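Local structure of FAD-dependent pyridine nucleotide-disulphide oxidoreductase (Desulfovibrio vulgaris, 3IWA) at residues Val7-Val12 / Thr87-Ile92; Thr32-Ala37 / Arg110-Asp115; Leu119-Lys124 / Thr260-Asp265. The protein probably uses bound FAD to pass electrons from NAD(P)H to an acceptor substrate. All coordinates share one frame; numbering follows the deposited sequence.

Contact 1. Residues Val7-Val12 / Thr87-Ile92; sequences VVIGAV and TRAHAI
Ile-9 of Val7-Val12 packs on Ala-89 of Thr87-Ile92, with Ile-92 at the margin, joining the parallel sheet of the probable FAD-binding, Rossmann-type domain to the three-stranded antiparallel sheet stacked against it. No backbone pairing crosses here; the two strands face each other through side chains alone. The CG1 branch of Ile-9 lies anti to the carbonyl carbon (chi1 -67°) and continues extended, which carries CD1 out from strand 5-9. Ala-89 aims its CB almost straight at that methyl and meets it 3.7 Å away, touching the flank of CD1 rather than its tip. A single methyl suits this position, because the CA atoms of Ile-9 and Ala-89 are just 7.3 Å apart.

The tip of the Ile-9 chain heads instead for Ile-92, whose last C-C bond runs across its path. Ala-89 and Ile-92 can both face the same way, although three positions apart, because the backbone of His-90 leaves the extended form (psi -38°) and breaks the strict alternation of the strand. Isoleucine suits both ends of this marginal touch, since the extended CG1-CD1 arm of each reaches across the gap between the sheets. Around the apolar patch, the amide of Ala-89 is satisfied by Gln-36 OE1. Seen from Ile-9 CD1, Ala-89 CB and Ile-92 CD1 lie nearly at right angles, with Ile-92 CD1 at 4.5 Å.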
ATOM      1  N   VAL A   7     -18.520 -30.554  10.824  1.00 42.68           N
ATOM      2  CA  VAL A   7     -18.701 -30.023  12.161  1.00 41.77           C
ATOM      3  C   VAL A   7     -17.663 -28.902  12.396  1.00 41.45           C
ATOM      4  O   VAL A   7     -16.506 -29.046  12.078  1.00 40.13           O
ATOM      5  CB  VAL A   7     -18.544 -31.144  13.192  1.00 42.01           C
ATOM      6  CG1 VAL A   7     -18.436 -30.571  14.616  1.00 40.29           C
ATOM      7  CG2 VAL A   7     -19.725 -32.109  13.066  1.00 40.71           C
ATOM      8  N   VAL A   8     -18.112 -27.794  12.952  1.00 41.43           N
ATOM      9  CA  VAL A   8     -17.261 -26.659  13.224  1.00 41.84           C
ATOM     10  C   VAL A   8     -17.319 -26.383  14.721  1.00 42.05           C
ATOM     11  O   VAL A   8     -18.389 -26.179  15.247  1.00 41.49           O
ATOM     12  CB  VAL A   8     -17.751 -25.423  12.428  1.00 40.85           C
ATOM     13  CG1 VAL A   8     -16.982 -24.226  12.812  1.00 40.69           C
ATOM     14  CG2 VAL A   8     -17.619 -25.680  10.964  1.00 40.22           C
ATOM     15  N   ILE A   9     -16.166 -26.381  15.388  1.00 43.09           N
ATOM     16  CA  ILE A   9     -16.098 -26.125  16.815  1.00 44.05           C
ATOM     17  C   ILE A   9     -15.521 -24.760  17.109  1.00 46.44           C
ATOM     18  O   ILE A   9     -14.337 -24.515  16.904  1.00 46.05           O
ATOM     19  CB  ILE A   9     -15.222 -27.128  17.536  1.00 43.91           C
ATOM     20  CG1 ILE A   9     -15.846 -28.504  17.499  1.00 42.28           C
ATOM     21  CG2 ILE A   9     -15.011 -26.715  19.010  1.00 42.39           C
ATOM     22  CD1 ILE A   9     -14.900 -29.536  17.904  1.00 42.35           C
ATOM     23  N   GLY A  10     -16.363 -23.907  17.663  1.00 49.48           N
ATOM     24  CA  GLY A  10     -16.001 -22.557  18.048  1.00 51.83           C
ATOM     25  C   GLY A  10     -16.782 -21.609  17.170  1.00 54.32           C
ATOM     26  O   GLY A  10     -16.948 -21.845  15.974  1.00 55.54           O
ATOM     27  N   ALA A  11     -17.303 -20.550  17.759  1.00 57.12           N
ATOM     28  CA  ALA A  11     -17.866 -19.457  16.973  1.00 58.60           C
ATOM     29  C   ALA A  11     -16.991 -18.235  17.252  1.00 59.72           C
ATOM     30  O   ALA A  11     -17.032 -17.668  18.338  1.00 61.07           O
ATOM     31  CB  ALA A  11     -19.341 -19.203  17.339  1.00 59.03           C
ATOM     32  N   VAL A  12     -16.145 -17.888  16.285  1.00 60.25           N
ATOM     33  CA  VAL A  12     -15.243 -16.766  16.413  1.00 59.67           C
ATOM     34  C   VAL A  12     -15.700 -15.811  15.302  1.00 58.60           C
ATOM     35  O   VAL A  12     -16.888 -15.420  15.218  1.00 59.63           O
ATOM     36  CB  VAL A  12     -13.728 -17.230  16.340  1.00 60.22           C
ATOM     37  CG1 VAL A  12     -13.247 -17.804  17.667  1.00 60.50           C
ATOM     38  CG2 VAL A  12     -13.510 -18.279  15.280  1.00 61.71           C
ATOM     39  N   THR A  87     -22.877 -25.348  24.242  1.00 59.68           N
ATOM     40  CA  THR A  87     -22.525 -26.744  23.965  1.00 58.77           C
ATOM     41  C   THR A  87     -21.020 -26.876  23.849  1.00 58.32           C
ATOM     42  O   THR A  87     -20.382 -26.043  23.221  1.00 57.80           O
ATOM     43  CB  THR A  87     -23.140 -27.197  22.634  1.00 58.56           C
ATOM     44  OG1 THR A  87     -24.535 -26.892  22.635  1.00 58.54           O
ATOM     45  CG2 THR A  87     -22.958 -28.647  22.419  1.00 58.12           C
ATOM     46  N   ARG A  88     -20.465 -27.933  24.439  1.00 57.97           N
ATOM     47  CA  ARG A  88     -19.019 -28.189  24.418  1.00 57.74           C
ATOM     48  C   ARG A  88     -18.650 -29.485  23.750  1.00 56.62           C
ATOM     49  O   ARG A  88     -19.263 -30.499  24.011  1.00 56.37           O
ATOM     50  CB  ARG A  88     -18.472 -28.284  25.833  1.00 58.25           C
ATOM     51  CG  ARG A  88     -18.278 -26.963  26.485  1.00 60.58           C
ATOM     52  CD  ARG A  88     -17.322 -27.023  27.654  1.00 63.21           C
ATOM     53  NE  ARG A  88     -16.078 -26.295  27.361  1.00 66.18           N
ATOM     54  CZ  ARG A  88     -14.865 -26.840  27.335  1.00 65.10           C
ATOM     55  NH1 ARG A  88     -14.691 -28.135  27.593  1.00 65.25           N
ATOM     56  NH2 ARG A  88     -13.820 -26.078  27.059  1.00 64.39           N
ATOM     57  N   ALA A  89     -17.613 -29.463  22.922  1.00 55.70           N
ATOM     58  CA  ALA A  89     -17.015 -30.707  22.445  1.00 55.26           C
ATOM     59  C   ALA A  89     -16.171 -31.223  23.592  1.00 54.72           C
ATOM     60  O   ALA A  89     -15.452 -30.455  24.227  1.00 54.48           O
ATOM     61  CB  ALA A  89     -16.168 -30.489  21.209  1.00 54.98           C
ATOM     62  N   HIS A  90     -16.293 -32.513  23.875  1.00 54.20           N
ATOM     63  CA  HIS A  90     -15.591 -33.126  25.007  1.00 53.95           C
ATOM     64  C   HIS A  90     -14.384 -33.875  24.497  1.00 52.73           C
ATOM     65  O   HIS A  90     -13.337 -33.848  25.130  1.00 52.52           O
ATOM     66  CB  HIS A  90     -16.533 -34.049  25.801  1.00 54.46           C
ATOM     67  CG  HIS A  90     -15.831 -35.018  26.704  1.00 57.04           C
ATOM     68  ND1 HIS A  90     -15.702 -36.358  26.394  1.00 58.92           N
ATOM     69  CD2 HIS A  90     -15.230 -34.850  27.909  1.00 59.15           C
ATOM     70  CE1 HIS A  90     -15.034 -36.967  27.355  1.00 59.32           C
ATOM     71  NE2 HIS A  90     -14.738 -36.078  28.288  1.00 59.59           N
ATOM     72  N   ALA A  91     -14.525 -34.517  23.347  1.00 51.55           N
ATOM     73  CA  ALA A  91     -13.447 -35.309  22.785  1.00 51.73           C
ATOM     74  C   ALA A  91     -13.640 -35.475  21.301  1.00 51.65           C
ATOM     75  O   ALA A  91     -14.762 -35.445  20.819  1.00 52.52           O
ATOM     76  CB  ALA A  91     -13.386 -36.702  23.444  1.00 51.49           C
ATOM     77  N   ILE A  92     -12.533 -35.668  20.597  1.00 51.61           N
ATOM     78  CA  ILE A  92     -12.552 -35.966  19.185  1.00 51.62           C
ATOM     79  C   ILE A  92     -12.004 -37.363  18.970  1.00 52.11           C
ATOM     80  O   ILE A  92     -10.926 -37.674  19.439  1.00 51.99           O
ATOM     81  CB  ILE A  92     -11.708 -34.957  18.387  1.00 51.38           C
ATOM     82  CG1 ILE A  92     -12.356 -33.575  18.463  1.00 50.94           C
ATOM     83  CG2 ILE A  92     -11.575 -35.397  16.909  1.00 50.12           C
ATOM     84  CD1 ILE A  92     -11.539 -32.505  17.870  1.00 49.06           C
TER

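Contact 2. Residues Thr32-Ala37 / Arg110-Asp115; sequences TMIDQA and RTLKYD
Leu-112 presents its CD1 methyl to Ile-34 and Thr-32, which share one face of their strand. The closer meeting is tip to tip with Ile-34, CD1 of Leu-112 to CD1 of Ile-34 at 3.6 Å. At roughly a right angle to it, as seen from the leucine methyl, Thr-32 offers CG2, 4.0 Å from Leu-112 CD1. Leucine suits this place because its fork divides the work: CD1 goes to the facing strand, while CD2 lies over one face of the guanidinium of Arg-110, offset toward its rim, on its own strand.

Threonine is equally apt opposite it, having one apolar and one polar branch. With CG2 anti to the backbone N and OG1 beside that nitrogen (chi1 -54°), the methyl is turned to the leucine. OG1 is hydrogen-bonded to His-5 NE2 and to Glu-82 OE2. The other oxygen of that carboxylate, OE1, forms a salt bridge with Arg-110 NH2, so Glu-82 connects the polar margins of both segments.

The contact joins strand 30-34, the second strand of the Rossmann-type beta-alpha-beta unit, to strand 109-113, an outer strand of the antiparallel three-stranded sheet. Ile-101 of the middle strand of that sheet also packs on Leu-112 and Ile-34, extending the apolar layer. Beyond Ile-34 the chain leaves the sheet at Asp-35, at the end of the second strand, where dinucleotide-binding folds often have an acid for the ribose. Here its OD1 accepts a hydrogen bond from Thr-87 N, and a weak one from Ala-37 N at 3.5 Å with an N-H...O angle of 139°.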
ATOM      1  N   THR A  32     -22.836 -28.461  11.227  1.00 50.89           N
ATOM      2  CA  THR A  32     -23.206 -28.228  12.609  1.00 50.69           C
ATOM      3  C   THR A  32     -22.084 -27.403  13.246  1.00 51.04           C
ATOM      4  O   THR A  32     -20.913 -27.750  13.149  1.00 51.48           O
ATOM      5  CB  THR A  32     -23.413 -29.578  13.359  1.00 50.66           C
ATOM      6  OG1 THR A  32     -24.360 -30.392  12.646  1.00 50.40           O
ATOM      7  CG2 THR A  32     -23.882 -29.345  14.781  1.00 48.64           C
ATOM      8  N   MET A  33     -22.464 -26.323  13.900  1.00 51.97           N
ATOM      9  CA  MET A  33     -21.549 -25.425  14.573  1.00 52.83           C
ATOM     10  C   MET A  33     -21.825 -25.509  16.061  1.00 53.48           C
ATOM     11  O   MET A  33     -22.974 -25.454  16.473  1.00 54.16           O
ATOM     12  CB  MET A  33     -21.795 -23.987  14.128  1.00 53.04           C
ATOM     13  CG  MET A  33     -21.395 -23.667  12.701  1.00 53.86           C
ATOM     14  SD  MET A  33     -21.075 -21.898  12.475  1.00 57.94           S
ATOM     15  CE  MET A  33     -19.757 -21.605  13.594  1.00 48.20           C
ATOM     16  N   ILE A  34     -20.769 -25.625  16.854  1.00 53.54           N
ATOM     17  CA  ILE A  34     -20.851 -25.736  18.284  1.00 53.93           C
ATOM     18  C   ILE A  34     -20.140 -24.516  18.808  1.00 54.54           C
ATOM     19  O   ILE A  34     -19.060 -24.175  18.324  1.00 54.43           O
ATOM     20  CB  ILE A  34     -20.085 -26.965  18.757  1.00 54.16           C
ATOM     21  CG1 ILE A  34     -20.791 -28.246  18.304  1.00 54.53           C
ATOM     22  CG2 ILE A  34     -19.929 -26.947  20.247  1.00 54.53           C
ATOM     23  CD1 ILE A  34     -19.871 -29.463  18.284  1.00 54.27           C
ATOM     24  N   ASP A  35     -20.718 -23.849  19.787  1.00 54.78           N
ATOM     25  CA  ASP A  35     -20.096 -22.646  20.278  1.00 55.98           C
ATOM     26  C   ASP A  35     -18.931 -22.877  21.260  1.00 56.71           C
ATOM     27  O   ASP A  35     -18.198 -21.931  21.576  1.00 57.64           O
ATOM     28  CB  ASP A  35     -21.138 -21.731  20.898  1.00 56.41           C
ATOM     29  CG  ASP A  35     -21.716 -22.276  22.174  1.00 56.64           C
ATOM     30  OD1 ASP A  35     -21.535 -23.476  22.485  1.00 57.53           O
ATOM     31  OD2 ASP A  35     -22.368 -21.484  22.860  1.00 58.88           O
ATOM     32  N   GLN A  36     -18.754 -24.110  21.733  1.00 57.14           N
ATOM     33  CA  GLN A  36     -17.651 -24.462  22.661  1.00 57.55           C
ATOM     34  C   GLN A  36     -17.571 -23.555  23.920  1.00 57.60           C
ATOM     35  O   GLN A  36     -16.492 -23.113  24.343  1.00 57.48           O
ATOM     36  CB  GLN A  36     -16.302 -24.482  21.919  1.00 57.49           C
ATOM     37  CG  GLN A  36     -15.192 -25.237  22.660  1.00 57.47           C
ATOM     38  CD  GLN A  36     -15.424 -26.733  22.683  1.00 57.56           C
ATOM     39  OE1 GLN A  36     -16.409 -27.226  22.138  1.00 58.29           O
ATOM     40  NE2 GLN A  36     -14.507 -27.470  23.293  1.00 57.92           N
ATOM     41  N   ALA A  37     -18.732 -23.316  24.518  1.00 58.19           N
ATOM     42  CA  ALA A  37     -18.891 -22.365  25.630  1.00 58.34           C
ATOM     43  C   ALA A  37     -18.143 -22.751  26.914  1.00 58.50           C
ATOM     44  O   ALA A  37     -17.935 -23.933  27.203  1.00 58.78           O
ATOM     45  CB  ALA A  37     -20.364 -22.179  25.924  1.00 58.57           C
ATOM     46  N   ARG A 110     -24.297 -35.923  23.361  1.00 69.62           N
ATOM     47  CA  ARG A 110     -24.547 -36.379  22.000  1.00 68.12           C
ATOM     48  C   ARG A 110     -23.246 -36.649  21.266  1.00 66.41           C
ATOM     49  O   ARG A 110     -22.220 -36.055  21.578  1.00 66.02           O
ATOM     50  CB  ARG A 110     -25.365 -35.325  21.271  1.00 68.35           C
ATOM     51  CG  ARG A 110     -25.651 -35.651  19.830  1.00 69.78           C
ATOM     52  CD  ARG A 110     -26.875 -34.916  19.365  1.00 70.73           C
ATOM     53  NE  ARG A 110     -26.846 -34.658  17.930  1.00 71.29           N
ATOM     54  CZ  ARG A 110     -27.119 -33.479  17.371  1.00 72.58           C
ATOM     55  NH1 ARG A 110     -27.447 -32.419  18.122  1.00 71.82           N
ATOM     56  NH2 ARG A 110     -27.066 -33.356  16.051  1.00 72.87           N
ATOM     57  N   THR A 111     -23.306 -37.565  20.302  1.00 64.57           N
ATOM     58  CA  THR A 111     -22.155 -37.949  19.490  1.00 63.05           C
ATOM     59  C   THR A 111     -22.446 -37.559  18.047  1.00 61.82           C
ATOM     60  O   THR A 111     -23.298 -38.167  17.387  1.00 62.07           O
ATOM     61  CB  THR A 111     -21.869 -39.455  19.586  1.00 62.89           C
ATOM     62  OG1 THR A 111     -21.173 -39.729  20.807  1.00 63.50           O
ATOM     63  CG2 THR A 111     -21.015 -39.936  18.431  1.00 62.73           C
ATOM     64  N   LEU A 112     -21.763 -36.512  17.580  1.00 59.66           N
ATOM     65  CA  LEU A 112     -21.912 -36.030  16.209  1.00 57.29           C
ATOM     66  C   LEU A 112     -20.957 -36.811  15.340  1.00 56.14           C
ATOM     67  O   LEU A 112     -19.858 -37.132  15.780  1.00 55.76           O
ATOM     68  CB  LEU A 112     -21.539 -34.553  16.119  1.00 57.02           C
ATOM     69  CG  LEU A 112     -22.346 -33.525  16.915  1.00 55.40           C
ATOM     70  CD1 LEU A 112     -21.716 -32.147  16.731  1.00 51.31           C
ATOM     71  CD2 LEU A 112     -23.829 -33.526  16.484  1.00 53.20           C
ATOM     72  N   LYS A 113     -21.358 -37.101  14.109  1.00 54.88           N
ATOM     73  CA  LYS A 113     -20.450 -37.704  13.138  1.00 54.64           C
ATOM     74  C   LYS A 113     -20.041 -36.676  12.071  1.00 53.16           C
ATOM     75  O   LYS A 113     -20.832 -35.784  11.702  1.00 53.24           O
ATOM     76  CB  LYS A 113     -21.067 -38.959  12.503  1.00 55.15           C
ATOM     77  CG  LYS A 113     -20.068 -40.131  12.397  1.00 57.98           C
ATOM     78  CD  LYS A 113     -19.375 -40.192  11.039  1.00 61.51           C
ATOM     79  CE  LYS A 113     -18.368 -41.338  10.960  1.00 63.19           C
ATOM     80  NZ  LYS A 113     -17.628 -41.338   9.651  1.00 64.34           N
ATOM     81  N   TYR A 114     -18.808 -36.786  11.585  1.00 50.71           N
ATOM     82  CA  TYR A 114     -18.327 -35.801  10.645  1.00 49.13           C
ATOM     83  C   TYR A 114     -17.552 -36.423   9.512  1.00 48.21           C
ATOM     84  O   TYR A 114     -16.920 -37.461   9.674  1.00 47.42           O
ATOM     85  CB  TYR A 114     -17.491 -34.716  11.354  1.00 48.77           C
ATOM     86  CG  TYR A 114     -16.133 -35.157  11.862  1.00 45.85           C
ATOM     87  CD1 TYR A 114     -15.042 -35.237  11.016  1.00 44.13           C
ATOM     88  CD2 TYR A 114     -15.944 -35.470  13.197  1.00 45.48           C
ATOM     89  CE1 TYR A 114     -13.796 -35.635  11.489  1.00 44.30           C
ATOM     90  CE2 TYR A 114     -14.717 -35.848  13.677  1.00 44.21           C
ATOM     91  CZ  TYR A 114     -13.650 -35.928  12.827  1.00 44.12           C
ATOM     92  OH  TYR A 114     -12.435 -36.316  13.328  1.00 46.72           O
ATOM     93  N   ASP A 115     -17.634 -35.761   8.363  1.00 47.49           N
ATOM     94  CA  ASP A 115     -16.728 -36.005   7.239  1.00 47.51           C
ATOM     95  C   ASP A 115     -15.510 -35.087   7.332  1.00 46.31           C
ATOM     96  O   ASP A 115     -14.414 -35.489   6.979  1.00 46.36           O
ATOM     97  CB  ASP A 115     -17.454 -35.739   5.924  1.00 48.26           C
ATOM     98  CG  ASP A 115     -18.648 -36.670   5.727  1.00 49.84           C
ATOM     99  OD1 ASP A 115     -18.378 -37.775   5.233  1.00 52.91           O
ATOM    100  OD2 ASP A 115     -19.821 -36.293   6.057  1.00 45.88           O
TER

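Contact 3. Residues Leu119-Lys124 / Thr260-Asp265; sequences LALGSK and TQLARD
Leu-121 leans its CD1 methyl toward the backbone of Thr-260, 4.1 Å from the CA atom, while the flank of its CD2 meets Leu-262 CD2 at 4.4 Å. Having CG anti to its carbonyl carbon (chi1 -53°) brings the leucine fork to the start of helix 261-266. Two residues earlier, Leu-119 CD1 reaches the CB of Ala-263 at 4.4 Å; the short alanine methyl meets the end of an extended leucine. All these touches are apolar.

The next shell fixes the helix start. Thr-260 occupies the N-cap position, but its hydroxyl makes no capping bond: OG1 bonds to Gly-274 O, while Thr-260 O takes the amide of Arg-264 at 2.8 Å from N to O. From the first helical residue, Gln-261 NE2 donates to Asp-265 OD1, one turn further on, at 2.7 Å, on the syn side but 29° out of the carboxylate plane, a link along the outer face of the helix.

On the other segment, the Ala-Leu-Gly sequence resembles the ATG motif of this family, and Gly-122 takes a positive phi (68°) where the chain turns into strand 123-125. Backbone bonds from Gly-122 to Asn-259 and from Lys-124 to Ser-257 pair this strand antiparallel with strand 256-258, which leads into the helix. The helix packs beside the end of strand 116-119, with Leu-262 also resting on Ile-9 of strand 5-9 and on Ala-89 and Ile-92 of strand 87-93.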
ATOM      1  N   LEU A 119     -11.618 -26.761  13.585  1.00 36.53           N
ATOM      2  CA  LEU A 119     -11.293 -26.278  14.903  1.00 35.95           C
ATOM      3  C   LEU A 119     -11.034 -24.767  14.919  1.00 36.18           C
ATOM      4  O   LEU A 119     -10.051 -24.287  14.418  1.00 35.48           O
ATOM      5  CB  LEU A 119     -10.106 -27.063  15.453  1.00 35.91           C
ATOM      6  CG  LEU A 119     -10.279 -28.602  15.487  1.00 35.25           C
ATOM      7  CD1 LEU A 119      -9.064 -29.284  16.045  1.00 32.91           C
ATOM      8  CD2 LEU A 119     -11.506 -28.981  16.309  1.00 36.31           C
ATOM      9  N   ALA A 120     -11.974 -24.020  15.477  1.00 36.50           N
ATOM     10  CA  ALA A 120     -11.836 -22.592  15.648  1.00 36.69           C
ATOM     11  C   ALA A 120     -11.857 -22.311  17.133  1.00 36.96           C
ATOM     12  O   ALA A 120     -12.778 -21.703  17.632  1.00 36.10           O
ATOM     13  CB  ALA A 120     -12.978 -21.880  14.958  1.00 37.24           C
ATOM     14  N   LEU A 121     -10.841 -22.784  17.826  1.00 37.81           N
ATOM     15  CA  LEU A 121     -10.872 -22.855  19.262  1.00 39.47           C
ATOM     16  C   LEU A 121     -10.446 -21.590  19.955  1.00 40.60           C
ATOM     17  O   LEU A 121     -10.604 -21.500  21.160  1.00 41.67           O
ATOM     18  CB  LEU A 121      -9.986 -24.002  19.762  1.00 39.90           C
ATOM     19  CG  LEU A 121     -10.259 -25.367  19.145  1.00 39.31           C
ATOM     20  CD1 LEU A 121      -9.287 -26.355  19.704  1.00 36.45           C
ATOM     21  CD2 LEU A 121     -11.669 -25.795  19.391  1.00 38.98           C
ATOM     22  N   GLY A 122      -9.882 -20.623  19.230  1.00 41.97           N
ATOM     23  CA  GLY A 122      -9.508 -19.349  19.851  1.00 42.08           C
ATOM     24  C   GLY A 122      -8.364 -19.491  20.850  1.00 42.48           C
ATOM     25  O   GLY A 122      -7.607 -20.470  20.839  1.00 42.83           O
ATOM     26  N   SER A 123      -8.237 -18.519  21.727  1.00 42.99           N
ATOM     27  CA  SER A 123      -7.145 -18.505  22.668  1.00 44.12           C
ATOM     28  C   SER A 123      -7.700 -18.223  24.062  1.00 45.91           C
ATOM     29  O   SER A 123      -8.893 -17.982  24.209  1.00 45.09           O
ATOM     30  CB  SER A 123      -6.162 -17.418  22.251  1.00 44.18           C
ATOM     31  OG  SER A 123      -6.863 -16.193  22.120  1.00 43.30           O
ATOM     32  N   LYS A 124      -6.822 -18.266  25.064  1.00 48.35           N
ATOM     33  CA  LYS A 124      -7.146 -17.927  26.456  1.00 50.47           C
ATOM     34  C   LYS A 124      -6.124 -16.910  26.929  1.00 51.03           C
ATOM     35  O   LYS A 124      -4.943 -16.970  26.538  1.00 51.55           O
ATOM     36  CB  LYS A 124      -7.117 -19.156  27.405  1.00 51.25           C
ATOM     37  CG  LYS A 124      -6.202 -20.311  26.929  1.00 55.13           C
ATOM     38  CD  LYS A 124      -5.648 -21.226  28.039  1.00 58.68           C
ATOM     39  CE  LYS A 124      -4.637 -22.237  27.440  1.00 60.64           C
ATOM     40  NZ  LYS A 124      -3.851 -23.042  28.440  1.00 61.94           N
ATOM     41  N   THR A 260      -6.166 -25.076  23.090  1.00 41.23           N
ATOM     42  CA  THR A 260      -6.044 -26.309  22.280  1.00 40.68           C
ATOM     43  C   THR A 260      -6.090 -27.694  23.034  1.00 40.43           C
ATOM     44  O   THR A 260      -5.747 -28.740  22.459  1.00 38.35           O
ATOM     45  CB  THR A 260      -4.747 -26.232  21.428  1.00 40.05           C
ATOM     46  OG1 THR A 260      -3.668 -25.928  22.291  1.00 40.32           O
ATOM     47  CG2 THR A 260      -4.836 -25.120  20.392  1.00 38.80           C
ATOM     48  N   GLN A 261      -6.575 -27.712  24.274  1.00 41.04           N
ATOM     49  CA  GLN A 261      -6.681 -28.982  25.016  1.00 42.20           C
ATOM     50  C   GLN A 261      -7.361 -30.105  24.211  1.00 41.65           C
ATOM     51  O   GLN A 261      -6.876 -31.227  24.180  1.00 42.29           O
ATOM     52  CB  GLN A 261      -7.392 -28.818  26.354  1.00 42.96           C
ATOM     53  CG  GLN A 261      -7.306 -30.088  27.255  1.00 45.87           C
ATOM     54  CD  GLN A 261      -5.858 -30.438  27.698  1.00 49.82           C
ATOM     55  OE1 GLN A 261      -5.095 -29.553  28.083  1.00 54.24           O
ATOM     56  NE2 GLN A 261      -5.495 -31.737  27.657  1.00 49.90           N
ATOM     57  N   LEU A 262      -8.453 -29.769  23.546  1.00 41.38           N
ATOM     58  CA  LEU A 262      -9.192 -30.670  22.674  1.00 40.98           C
ATOM     59  C   LEU A 262      -8.365 -31.198  21.499  1.00 41.18           C
ATOM     60  O   LEU A 262      -8.497 -32.341  21.113  1.00 42.23           O
ATOM     61  CB  LEU A 262     -10.446 -29.947  22.177  1.00 40.29           C
ATOM     62  CG  LEU A 262     -11.521 -30.783  21.487  1.00 42.87           C
ATOM     63  CD1 LEU A 262     -12.346 -31.646  22.474  1.00 40.36           C
ATOM     64  CD2 LEU A 262     -12.450 -29.880  20.681  1.00 42.99           C
ATOM     65  N   ALA A 263      -7.510 -30.380  20.918  1.00 41.40           N
ATOM     66  CA  ALA A 263      -6.614 -30.858  19.868  1.00 41.63           C
ATOM     67  C   ALA A 263      -5.561 -31.769  20.459  1.00 41.83           C
ATOM     68  O   ALA A 263      -5.205 -32.789  19.857  1.00 41.82           O
ATOM     69  CB  ALA A 263      -5.923 -29.689  19.150  1.00 40.68           C
ATOM     70  N   ARG A 264      -5.044 -31.368  21.614  1.00 42.05           N
ATOM     71  CA  ARG A 264      -4.018 -32.134  22.315  1.00 43.11           C
ATOM     72  C   ARG A 264      -4.515 -33.552  22.641  1.00 42.93           C
ATOM     73  O   ARG A 264      -3.856 -34.536  22.308  1.00 42.49           O
ATOM     74  CB  ARG A 264      -3.589 -31.429  23.613  1.00 43.16           C
ATOM     75  CG  ARG A 264      -2.383 -32.102  24.268  1.00 46.09           C
ATOM     76  CD  ARG A 264      -1.844 -31.408  25.545  1.00 48.91           C
ATOM     77  NE  ARG A 264      -1.410 -30.026  25.324  1.00 52.43           N
ATOM     78  CZ  ARG A 264      -0.236 -29.642  24.809  1.00 55.06           C
ATOM     79  NH1 ARG A 264       0.679 -30.535  24.451  1.00 57.00           N
ATOM     80  NH2 ARG A 264       0.032 -28.340  24.668  1.00 54.64           N
ATOM     81  N   ASP A 265      -5.680 -33.633  23.280  1.00 42.51           N
ATOM     82  CA  ASP A 265      -6.289 -34.919  23.635  1.00 43.40           C
ATOM     83  C   ASP A 265      -6.548 -35.798  22.403  1.00 43.82           C
ATOM     84  O   ASP A 265      -6.491 -37.010  22.481  1.00 43.24           O
ATOM     85  CB  ASP A 265      -7.617 -34.697  24.374  1.00 43.24           C
ATOM     86  CG  ASP A 265      -7.441 -33.956  25.714  1.00 43.76           C
ATOM     87  OD1 ASP A 265      -6.327 -33.926  26.274  1.00 42.98           O
ATOM     88  OD2 ASP A 265      -8.431 -33.394  26.207  1.00 44.84           O
TER

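The touching residues of all three contacts are buried and meet through apolar groups, but their surroundings differ. Contacts 1 and 2 span the same pair of sheets, parallel against antiparallel, with centres 5 Å apart, and a probable hydrogen bond from Gly-10 N to Ile-34 O, 2.8 Å, joins their neighbouring parallel strands. Contact 2 lies farther from the chain's centre and differs in the polar border beside it, made by Thr-32 OG1, Arg-110 and Glu-82. Contact 3, nearest that centre, brings in helix 261-266; it adjoins contact 1 through Ile-9 CG2 and Leu-121 CD2, 3.5 Å apart, and the side-chain hydrogen bond within its segments runs along the helix, on exposed residues.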